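Local coordinates for protein alcohol dehydrogenase (Thermus sp., PDB 4CPD) that probably catalyses the NAD-dependent oxidation of alcohols, and the reverse reduction, as a zinc-containing medium-chain dehydrogenase, at residues G151-T156 with G178-M183; A184-Q189 with G309-E314; V4-K9 with I49-G54. All coordinates share one frame; numbering follows the deposited sequence.

Contacts 1 and 2 share helix 179-190 and adjoin each other, Met183 and Leu154 of the first packing on Pro313 and Val187 of the second. Contact 1 is fully buried near the centre of the chain, beside zinc and NAD; no hydrogen bond joins its two segments, which meet mainly through apolar side chains. Further along the same helix, contact 2 is only partly buried and adds a carboxylate-to-main-chain hydrogen bond to its hydrophobic base. Contact 3 lies about 24 Å from contact 1 and 33 Å from contact 2, centre to centre, mostly at the surface, where a strand and a loop are joined by a main-chain bond and an aromatic side chain.

Contact 1: residues G151-T156 with G178-M183; sequences GDILST and GPVGLM. With ZN (zinc ion), chain E; NAD (nicotinamide-adenine-dinucleotide), chain G.
Ile153 and Leu154 open helix 153-163 and pack against Pro179, Val180 and Met183 at the start of helix 179-190, while Asp152, the residue before them, serves the metal. Its OD2 binds the zinc ion at 1.9 Å in a site completed by Cys38, His59 and a water, and OD1 lies near C5N of the nicotinamide. Ile153 reaches the partner helix with two branches. With CG1 set between the backbone N and the carbonyl carbon (chi1 60°), CD1 meets Pro179 CB at 3.8 Å and also touches Met183 CG, while CG2 abuts Val180 CG2 at 3.8 Å. The second helix follows the glycine-rich turn of a Rossmann-type nucleotide fold, consistent with a GxGxxG motif that includes Gly178 and Gly181. Within its first turn, Val180 N gives the pyrophosphate oxygen O2N of NAD a nearly straight hydrogen bond of 3.2 Å (N-H...O angle 173°), and the helix N-terminus would probably favour the anionic phosphate there. Leu154 meets the bent Met183 at about a right angle: its CD1 lies 3.9 Å from Met183 CB, and Met183 SD rests 3.9 Å from Leu154 CB. Its remaining neighbours include Val302 and Leu306 of helix 295-307. Thr156, a turn beyond Asp152, returns to the cofactor. Its OG1 donates to Asp152 O at 2.9 Å from above the carbonyl plane, and the same oxygen also accepts a hydrogen bond from Thr156 N. The OG1 bond probably restrains the rotation of the side chain, and CG2 lies over the nicotinamide face near its C3N-C4N edge, 3.7 Å from C4N of NAD. CG2 also approaches Val180 CG1. Putting a glycine here would probably leave that face of the nicotinamide without its support and Asp152 O without its hydroxyl partner.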
loop_
_atom_site.group_PDB
_atom_site.type_symbol
_atom_site.label_atom_id
_atom_site.label_comp_id
_atom_site.label_asym_id
_atom_site.label_seq_id
_atom_site.Cartn_x
_atom_site.Cartn_y
_atom_site.Cartn_z
ATOM N N GLY A 151 -0.387 23.808 -6.098
ATOM C CA GLY A 151 -1.153 23.227 -7.177
ATOM C C GLY A 151 -0.569 21.957 -7.760
ATOM O O GLY A 151 -1.320 21.185 -8.414
ATOM N N ASP A 152 0.736 21.721 -7.526
ATOM C CA ASP A 152 1.384 20.551 -8.150
ATOM C C ASP A 152 2.457 19.940 -7.273
ATOM O O ASP A 152 2.148 19.065 -6.480
ATOM C CB ASP A 152 1.867 20.920 -9.564
ATOM C CG ASP A 152 2.545 19.814 -10.267
ATOM O OD1 ASP A 152 2.753 18.732 -9.683
ATOM O OD2 ASP A 152 2.920 20.048 -11.430
ATOM N N ILE A 153 3.697 20.380 -7.387
ATOM C CA ILE A 153 4.795 19.586 -6.811
ATOM C C ILE A 153 4.853 19.482 -5.256
ATOM O O ILE A 153 5.310 18.476 -4.721
ATOM C CB ILE A 153 6.155 20.015 -7.348
ATOM C CG1 ILE A 153 6.426 21.477 -7.030
ATOM C CG2 ILE A 153 6.239 19.798 -8.853
ATOM C CD1 ILE A 153 7.907 21.781 -7.135
ATOM N N LEU A 154 4.373 20.501 -4.543
ATOM C CA LEU A 154 4.334 20.444 -3.090
ATOM C C LEU A 154 3.232 19.499 -2.614
ATOM O O LEU A 154 3.438 18.668 -1.745
ATOM C CB LEU A 154 4.151 21.840 -2.480
ATOM C CG LEU A 154 4.082 21.899 -0.957
ATOM C CD1 LEU A 154 5.263 21.165 -0.326
ATOM C CD2 LEU A 154 4.048 23.326 -0.481
ATOM N N SER A 155 2.048 19.626 -3.182
ATOM C CA SER A 155 0.941 18.750 -2.789
ATOM C C SER A 155 1.207 17.293 -3.195
ATOM O O SER A 155 0.710 16.377 -2.569
ATOM C CB SER A 155 -0.359 19.259 -3.402
ATOM O OG SER A 155 -0.705 20.516 -2.857
ATOM N N THR A 156 2.001 17.106 -4.239
ATOM C CA THR A 156 2.406 15.787 -4.669
ATOM C C THR A 156 3.274 15.124 -3.601
ATOM O O THR A 156 3.019 13.996 -3.181
ATOM C CB THR A 156 3.145 15.861 -6.034
ATOM O OG1 THR A 156 2.211 16.238 -7.043
ATOM C CG2 THR A 156 3.709 14.559 -6.430
ATOM N N GLY A 178 15.401 16.248 -7.057
ATOM C CA GLY A 178 14.784 17.277 -7.883
ATOM C C GLY A 178 13.679 17.986 -7.110
ATOM O O GLY A 178 13.443 17.701 -5.919
ATOM N N PRO A 179 12.982 18.921 -7.778
ATOM C CA PRO A 179 11.959 19.761 -7.126
ATOM C C PRO A 179 10.992 18.995 -6.207
ATOM O O PRO A 179 10.713 19.443 -5.098
ATOM C CB PRO A 179 11.206 20.381 -8.311
ATOM C CG PRO A 179 12.225 20.441 -9.401
ATOM C CD PRO A 179 13.178 19.294 -9.189
ATOM N N VAL A 180 10.494 17.854 -6.666
ATOM C CA VAL A 180 9.518 17.084 -5.881
ATOM C C VAL A 180 10.177 16.530 -4.645
ATOM O O VAL A 180 9.647 16.688 -3.563
ATOM C CB VAL A 180 8.881 15.961 -6.711
ATOM C CG1 VAL A 180 8.059 15.023 -5.836
ATOM C CG2 VAL A 180 8.002 16.567 -7.817
ATOM N N GLY A 181 11.347 15.924 -4.824
ATOM C CA GLY A 181 12.128 15.426 -3.702
ATOM C C GLY A 181 12.441 16.483 -2.657
ATOM O O GLY A 181 12.418 16.220 -1.442
ATOM N N LEU A 182 12.733 17.685 -3.138
ATOM C CA LEU A 182 13.071 18.791 -2.252
ATOM C C LEU A 182 11.853 19.245 -1.482
ATOM O O LEU A 182 11.979 19.587 -0.315
ATOM C CB LEU A 182 13.694 19.946 -3.028
ATOM C CG LEU A 182 15.052 19.565 -3.653
ATOM C CD1 LEU A 182 15.478 20.607 -4.688
ATOM C CD2 LEU A 182 16.135 19.398 -2.600
ATOM N N MET A 183 10.675 19.227 -2.105
ATOM C CA MET A 183 9.438 19.503 -1.359
ATOM C C MET A 183 9.263 18.443 -0.249
ATOM O O MET A 183 8.926 18.754 0.914
ATOM C CB MET A 183 8.212 19.475 -2.255
ATOM C CG MET A 183 8.211 20.453 -3.415
ATOM S SD MET A 183 8.042 22.194 -2.976
ATOM C CE MET A 183 9.758 22.684 -3.139
HETATM ZN ZN ZN E . 3.694 18.901 -12.756
HETATM P PA NAD G . 13.323 16.231 -12.310
HETATM O O1A NAD G . 13.607 17.731 -12.411
HETATM O O2A NAD G . 13.618 15.333 -13.507
HETATM O O5B NAD G . 14.005 15.546 -11.011
HETATM C C5B NAD G . 14.489 14.205 -11.058
HETATM C C4B NAD G . 15.677 14.048 -10.112
HETATM O O4B NAD G . 15.964 12.657 -9.916
HETATM C C3B NAD G . 16.935 14.708 -10.688
HETATM O O3B NAD G . 17.671 15.462 -9.711
HETATM C C2B NAD G . 17.773 13.545 -11.138
HETATM O O2B NAD G . 19.172 13.841 -11.085
HETATM C C1B NAD G . 17.360 12.483 -10.138
HETATM N N9A NAD G . 17.646 11.152 -10.675
HETATM C C8A NAD G . 17.399 10.753 -11.939
HETATM N N7A NAD G . 17.801 9.468 -12.084
HETATM C C5A NAD G . 18.304 9.043 -10.901
HETATM C C6A NAD G . 18.882 7.793 -10.369
HETATM N N6A NAD G . 18.988 6.734 -11.187
HETATM N N1A NAD G . 19.295 7.743 -9.075
HETATM C C2A NAD G . 19.182 8.811 -8.262
HETATM N N3A NAD G . 18.660 9.987 -8.686
HETATM C C4A NAD G . 18.210 10.162 -9.966
HETATM O O3 NAD G . 11.752 16.000 -11.978
HETATM P PN NAD G . 10.852 16.640 -10.791
HETATM O O1N NAD G . 10.333 17.945 -11.363
HETATM O O2N NAD G . 11.545 16.524 -9.429
HETATM O O5D NAD G . 9.657 15.553 -10.723
HETATM C C5D NAD G . 9.918 14.337 -9.994
HETATM C C4D NAD G . 9.243 13.084 -10.546
HETATM O O4D NAD G . 7.909 13.028 -10.022
HETATM C C3D NAD G . 9.120 13.047 -12.070
HETATM O O3D NAD G . 9.209 11.678 -12.500
HETATM C C2D NAD G . 7.742 13.662 -12.331
HETATM O O2D NAD G . 7.135 13.338 -13.607
HETATM C C1D NAD G . 6.980 13.107 -11.126
HETATM N N1N NAD G . 5.770 13.866 -10.770
HETATM C C2N NAD G . 4.725 13.106 -10.430
HETATM C C3N NAD G . 3.505 13.655 -10.065
HETATM C C7N NAD G . 2.425 12.681 -9.692
HETATM O O7N NAD G . 1.244 12.957 -9.828
HETATM N N7N NAD G . 2.814 11.498 -9.178
HETATM C C4N NAD G . 3.365 15.054 -10.045
HETATM C C5N NAD G . 4.465 15.843 -10.402
HETATM C C6N NAD G . 5.672 15.222 -10.766
HETATM O O HOH W 1 2.724 16.626 -12.616
#

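Contact 2: residues A184-Q189 with G309-E314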
loop_
_atom_site.group_PDB
_atom_site.type_symbol
_atom_site.label_atom_id
_atom_site.label_comp_id
_atom_site.label_asym_id
_atom_site.label_seq_id
_atom_site.Cartn_x
_atom_site.Cartn_y
_atom_site.Cartn_z
ATOM N N ALA A 184 9.500 17.191 -0.612
ATOM C CA ALA A 184 9.321 16.102 0.319
ATOM C C ALA A 184 10.224 16.275 1.518
ATOM O O ALA A 184 9.786 16.122 2.667
ATOM C CB ALA A 184 9.610 14.766 -0.358
ATOM N N ILE A 185 11.489 16.585 1.257
ATOM C CA ILE A 185 12.435 16.811 2.346
ATOM C C ILE A 185 11.939 17.876 3.324
ATOM O O ILE A 185 11.844 17.635 4.520
ATOM C CB ILE A 185 13.807 17.197 1.820
ATOM C CG1 ILE A 185 14.444 15.998 1.156
ATOM C CG2 ILE A 185 14.703 17.626 2.954
ATOM C CD1 ILE A 185 15.603 16.362 0.250
ATOM N N GLU A 186 11.606 19.046 2.813
ATOM C CA GLU A 186 11.126 20.129 3.668
ATOM C C GLU A 186 9.915 19.676 4.461
ATOM O O GLU A 186 9.866 19.895 5.646
ATOM C CB GLU A 186 10.773 21.357 2.832
ATOM C CG GLU A 186 10.697 22.661 3.611
ATOM C CD GLU A 186 10.399 23.882 2.731
ATOM O OE1 GLU A 186 10.493 23.811 1.489
ATOM O OE2 GLU A 186 10.090 24.941 3.289
ATOM N N VAL A 187 8.937 19.059 3.797
ATOM C CA VAL A 187 7.692 18.644 4.451
ATOM C C VAL A 187 8.023 17.646 5.539
ATOM O O VAL A 187 7.538 17.762 6.674
ATOM C CB VAL A 187 6.716 17.963 3.477
ATOM C CG1 VAL A 187 5.547 17.337 4.236
ATOM C CG2 VAL A 187 6.205 18.946 2.438
ATOM N N ALA A 188 8.848 16.662 5.199
ATOM C CA ALA A 188 9.170 15.620 6.163
ATOM C C ALA A 188 9.684 16.253 7.458
ATOM O O ALA A 188 9.262 15.897 8.565
ATOM C CB ALA A 188 10.183 14.658 5.593
ATOM N N GLN A 189 10.566 17.227 7.304
ATOM C CA GLN A 189 11.042 18.056 8.435
ATOM C C GLN A 189 9.920 18.597 9.300
ATOM O O GLN A 189 9.824 18.293 10.455
ATOM C CB GLN A 189 11.833 19.250 7.925
ATOM C CG GLN A 189 12.734 19.849 8.972
ATOM C CD GLN A 189 13.964 18.993 9.176
ATOM O OE1 GLN A 189 14.405 18.318 8.258
ATOM N NE2 GLN A 189 14.523 19.016 10.383
ATOM N N GLY A 309 3.936 30.347 6.737
ATOM C CA GLY A 309 5.391 30.349 6.680
ATOM C C GLY A 309 6.108 29.070 7.031
ATOM O O GLY A 309 7.323 28.982 6.837
ATOM N N ARG A 310 5.384 28.046 7.459
ATOM C CA ARG A 310 6.012 26.757 7.809
ATOM C C ARG A 310 6.731 26.106 6.651
ATOM O O ARG A 310 7.698 25.380 6.846
ATOM C CB ARG A 310 4.995 25.765 8.386
ATOM C CG ARG A 310 4.132 26.345 9.515
ATOM C CD ARG A 310 4.891 26.605 10.806
ATOM N NE ARG A 310 4.956 25.371 11.568
ATOM C CZ ARG A 310 6.040 24.618 11.720
ATOM N NH1 ARG A 310 7.219 24.969 11.206
ATOM N NH2 ARG A 310 5.945 23.500 12.413
ATOM N N LEU A 311 6.276 26.382 5.440
ATOM C CA LEU A 311 6.943 25.915 4.228
ATOM C C LEU A 311 7.240 27.057 3.270
ATOM O O LEU A 311 6.424 27.978 3.045
ATOM C CB LEU A 311 6.062 24.875 3.537
ATOM C CG LEU A 311 5.855 23.567 4.298
ATOM C CD1 LEU A 311 4.761 22.733 3.661
ATOM C CD2 LEU A 311 7.156 22.801 4.336
ATOM N N GLN A 312 8.403 26.960 2.651
ATOM C CA GLN A 312 8.907 28.015 1.781
ATOM C C GLN A 312 9.441 27.426 0.497
ATOM O O GLN A 312 10.622 27.519 0.206
ATOM C CB GLN A 312 9.996 28.783 2.518
ATOM C CG GLN A 312 9.607 29.052 3.956
ATOM C CD GLN A 312 10.511 30.058 4.606
ATOM O OE1 GLN A 312 11.735 30.007 4.442
ATOM N NE2 GLN A 312 9.916 30.985 5.362
ATOM N N PRO A 313 8.556 26.824 -0.286
ATOM C CA PRO A 313 9.008 26.135 -1.484
ATOM C C PRO A 313 9.662 27.026 -2.519
ATOM O O PRO A 313 10.524 26.554 -3.238
ATOM C CB PRO A 313 7.708 25.580 -2.074
ATOM C CG PRO A 313 6.617 26.478 -1.545
ATOM C CD PRO A 313 7.079 26.843 -0.160
ATOM N N GLU A 314 9.248 28.289 -2.614
ATOM C CA GLU A 314 9.831 29.223 -3.610
ATOM C C GLU A 314 11.364 29.362 -3.523
ATOM O O GLU A 314 12.004 29.733 -4.505
ATOM C CB GLU A 314 9.183 30.628 -3.561
ATOM C CG GLU A 314 9.643 31.523 -2.415
ATOM C CD GLU A 314 8.994 31.165 -1.099
ATOM O OE1 GLU A 314 8.311 30.097 -1.003
ATOM O OE2 GLU A 314 9.161 31.963 -0.157
#
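Glu186 and Leu311 bring the two backbones closest, with CA atoms 7.2 Å apart, leaving the gap between segment 184-189 of helix 179-190 and the irregular segment 309-314 to be spanned by side chains, one of which reaches main chain. Gly309, at positive phi, ends helix 295-307 in a Schellman motif and starts the chain on its way past helix 179-190. Glu186 carries most of the contact. Its CG is anti to the backbone N (chi1 -161°) and the chain beyond is extended, which delivers the carboxylate to the main chain of Gln312. There OE2 accepts a hydrogen bond from Gln312 N at 2.7 Å, fairly straight (N-H...O angle 167°), met on the syn side and 25° out of the carboxylate plane. The aliphatic part of the same side chain runs alongside Leu311 in the opposite sense, Glu186 CG lying 3.6 Å from Leu311 CD2. The other branch of this leucine, CD1, touches Val187 CG2 at 4.2 Å, and both side chains have further neighbours, Leu311 in Leu305 and Leu306 of helix 295-307 and Val187 in Leu154, Tyr158 and Leu161 of helix 153-163. Gln312 turns its amide end away, with OE1 hydrogen-bonded to Arg315. The pairing of a carboxylate with a peptide N-H, laid over an apolar base, suggests that the loop is held partly through its backbone and that the charge on Glu186 is probably eased by the peptide dipole.

Contact 3: residues V4-K9 with I49-G54; sequences VVFENK and IPVLPG
Phe6 and Gly54 supply the hydrogen bond of this contact: Gly54 N donates to Phe6 O at 2.9 Å, nearly straight at the hydrogen (171°) and tilted 21° from the carbonyl plane. The main chains run close here, the CA atoms of Glu7 and Pro53 being 4.8 Å apart, and backbone bonds from Phe6 to Ser55 and from Val4 to Leu57 carry the association onward. Gly54 holds a positive phi of 84°, a conformation in which a CB would press on the carbonyl oxygen of Pro53. The aromatic contact belongs to the Phe6 ring. Its CG lies anti to the backbone N, which swings the ring across to Val51, and Val51 CB then sits over one face in a CH-pi contact, 4.1 Å from the ring centroid but offset toward the rim; the opposite face is met by Asn8 N. Val51 CG1 covers the root of the same side chain, 4.0 Å from Phe6 CB, and the ring carbon CE2 of Phe6 approaches Val51 O. Pro53 N is found at the ring edge, near its plane. Further van der Waals contacts lie on either side of Phe6 in sequence: Pro53 CG lies 3.6 Å from Glu7 O, and Val5 CB is 3.9 Å from Gly54 C. Beyond the pair, Phe6 also touches Leu57, and Val51 leans on Leu44 of helix 39-45, its side chain about 10 Å from that of the zinc ligand His59. The contact thus attaches the N-terminal hairpin of strands 2-8 and 11-16 to the loop between helix 39-45 and strand 60-68, an arrangement belonging to the GroES-like catalytic domain of medium-chain dehydrogenases.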
loop_
_atom_site.group_PDB
_atom_site.type_symbol
_atom_site.label_atom_id
_atom_site.label_comp_id
_atom_site.label_asym_id
_atom_site.label_seq_id
_atom_site.Cartn_x
_atom_site.Cartn_y
_atom_site.Cartn_z
ATOM N N VAL A 4 2.942 29.663 -24.701
ATOM C CA VAL A 4 3.988 28.705 -25.108
ATOM C C VAL A 4 3.313 27.509 -25.759
ATOM O O VAL A 4 2.375 26.959 -25.176
ATOM C CB VAL A 4 4.765 28.169 -23.904
ATOM C CG1 VAL A 4 5.854 27.222 -24.350
ATOM C CG2 VAL A 4 5.357 29.295 -23.082
ATOM N N VAL A 5 3.776 27.102 -26.943
ATOM C CA VAL A 5 3.200 25.932 -27.635
ATOM C C VAL A 5 4.274 24.933 -28.036
ATOM O O VAL A 5 5.419 25.305 -28.289
ATOM C CB VAL A 5 2.395 26.322 -28.911
ATOM C CG1 VAL A 5 1.439 27.462 -28.638
ATOM C CG2 VAL A 5 3.322 26.717 -30.044
ATOM N N PHE A 6 3.874 23.668 -28.117
ATOM C CA PHE A 6 4.719 22.578 -28.632
ATOM C C PHE A 6 4.827 22.727 -30.168
ATOM O O PHE A 6 3.851 23.133 -30.837
ATOM C CB PHE A 6 4.041 21.256 -28.235
ATOM C CG PHE A 6 4.772 20.005 -28.637
ATOM C CD1 PHE A 6 5.829 19.529 -27.878
ATOM C CD2 PHE A 6 4.335 19.247 -29.724
ATOM C CE1 PHE A 6 6.489 18.353 -28.227
ATOM C CE2 PHE A 6 4.987 18.071 -30.071
ATOM C CZ PHE A 6 6.068 17.623 -29.321
ATOM N N GLU A 7 6.009 22.446 -30.726
ATOM C CA GLU A 7 6.167 22.389 -32.193
ATOM C C GLU A 7 6.552 20.990 -32.678
ATOM O O GLU A 7 5.902 20.437 -33.568
ATOM C CB GLU A 7 7.175 23.430 -32.667
ATOM C CG GLU A 7 6.668 24.855 -32.499
ATOM C CD GLU A 7 7.371 25.877 -33.400
ATOM O OE1 GLU A 7 8.615 25.779 -33.600
ATOM O OE2 GLU A 7 6.671 26.786 -33.907
ATOM N N ASN A 8 7.597 20.426 -32.074
ATOM C CA ASN A 8 7.991 19.025 -32.282
ATOM C C ASN A 8 8.902 18.580 -31.133
ATOM O O ASN A 8 9.253 19.376 -30.285
ATOM C CB ASN A 8 8.671 18.826 -33.654
ATOM C CG ASN A 8 9.758 19.849 -33.923
ATOM O OD1 ASN A 8 10.870 19.744 -33.395
ATOM N ND2 ASN A 8 9.444 20.849 -34.749
ATOM N N LYS A 9 9.262 17.302 -31.105
ATOM C CA LYS A 9 10.182 16.768 -30.106
ATOM C C LYS A 9 11.334 17.763 -29.876
ATOM O O LYS A 9 12.064 18.117 -30.805
ATOM C CB LYS A 9 10.697 15.393 -30.564
ATOM C CG LYS A 9 11.360 14.540 -29.485
ATOM C CD LYS A 9 11.417 13.071 -29.883
ATOM C CE LYS A 9 12.417 12.284 -29.051
ATOM N NZ LYS A 9 13.796 12.403 -29.586
ATOM N N ILE A 49 5.191 11.600 -24.285
ATOM C CA ILE A 49 3.753 11.796 -24.150
ATOM C C ILE A 49 3.238 12.485 -25.433
ATOM O O ILE A 49 3.861 13.454 -25.924
ATOM C CB ILE A 49 3.428 12.700 -22.929
ATOM C CG1 ILE A 49 4.001 12.115 -21.612
ATOM C CG2 ILE A 49 1.928 12.952 -22.835
ATOM C CD1 ILE A 49 3.212 10.984 -20.986
ATOM N N PRO A 50 2.109 11.994 -25.989
ATOM C CA PRO A 50 1.667 12.521 -27.266
ATOM C C PRO A 50 1.010 13.896 -27.169
ATOM O O PRO A 50 0.066 14.099 -26.384
ATOM C CB PRO A 50 0.627 11.494 -27.741
ATOM C CG PRO A 50 0.606 10.399 -26.740
ATOM C CD PRO A 50 1.199 10.945 -25.498
ATOM N N VAL A 51 1.513 14.820 -27.983
ATOM C CA VAL A 51 1.010 16.178 -28.036
ATOM C C VAL A 51 0.925 16.573 -29.507
ATOM O O VAL A 51 1.840 16.281 -30.285
ATOM C CB VAL A 51 1.981 17.170 -27.359
ATOM C CG1 VAL A 51 1.295 18.504 -27.139
ATOM C CG2 VAL A 51 2.496 16.640 -26.049
ATOM N N LEU A 52 -0.151 17.273 -29.866
ATOM C CA LEU A 52 -0.324 17.848 -31.210
ATOM C C LEU A 52 0.401 19.202 -31.255
ATOM O O LEU A 52 0.351 19.989 -30.308
ATOM C CB LEU A 52 -1.807 18.074 -31.536
ATOM C CG LEU A 52 -2.758 16.937 -31.919
ATOM C CD1 LEU A 52 -2.180 15.587 -31.539
ATOM C CD2 LEU A 52 -4.139 17.133 -31.263
ATOM N N PRO A 53 1.097 19.475 -32.353
ATOM C CA PRO A 53 1.700 20.795 -32.588
ATOM C C PRO A 53 0.703 21.956 -32.483
ATOM O O PRO A 53 -0.448 21.840 -32.900
ATOM C CB PRO A 53 2.247 20.674 -34.015
ATOM C CG PRO A 53 2.589 19.226 -34.140
ATOM C CD PRO A 53 1.604 18.463 -33.296
ATOM N N GLY A 54 1.154 23.060 -31.890
ATOM C CA GLY A 54 0.284 24.203 -31.620
ATOM C C GLY A 54 -0.518 24.099 -30.321
ATOM O O GLY A 54 -1.343 24.965 -30.033
#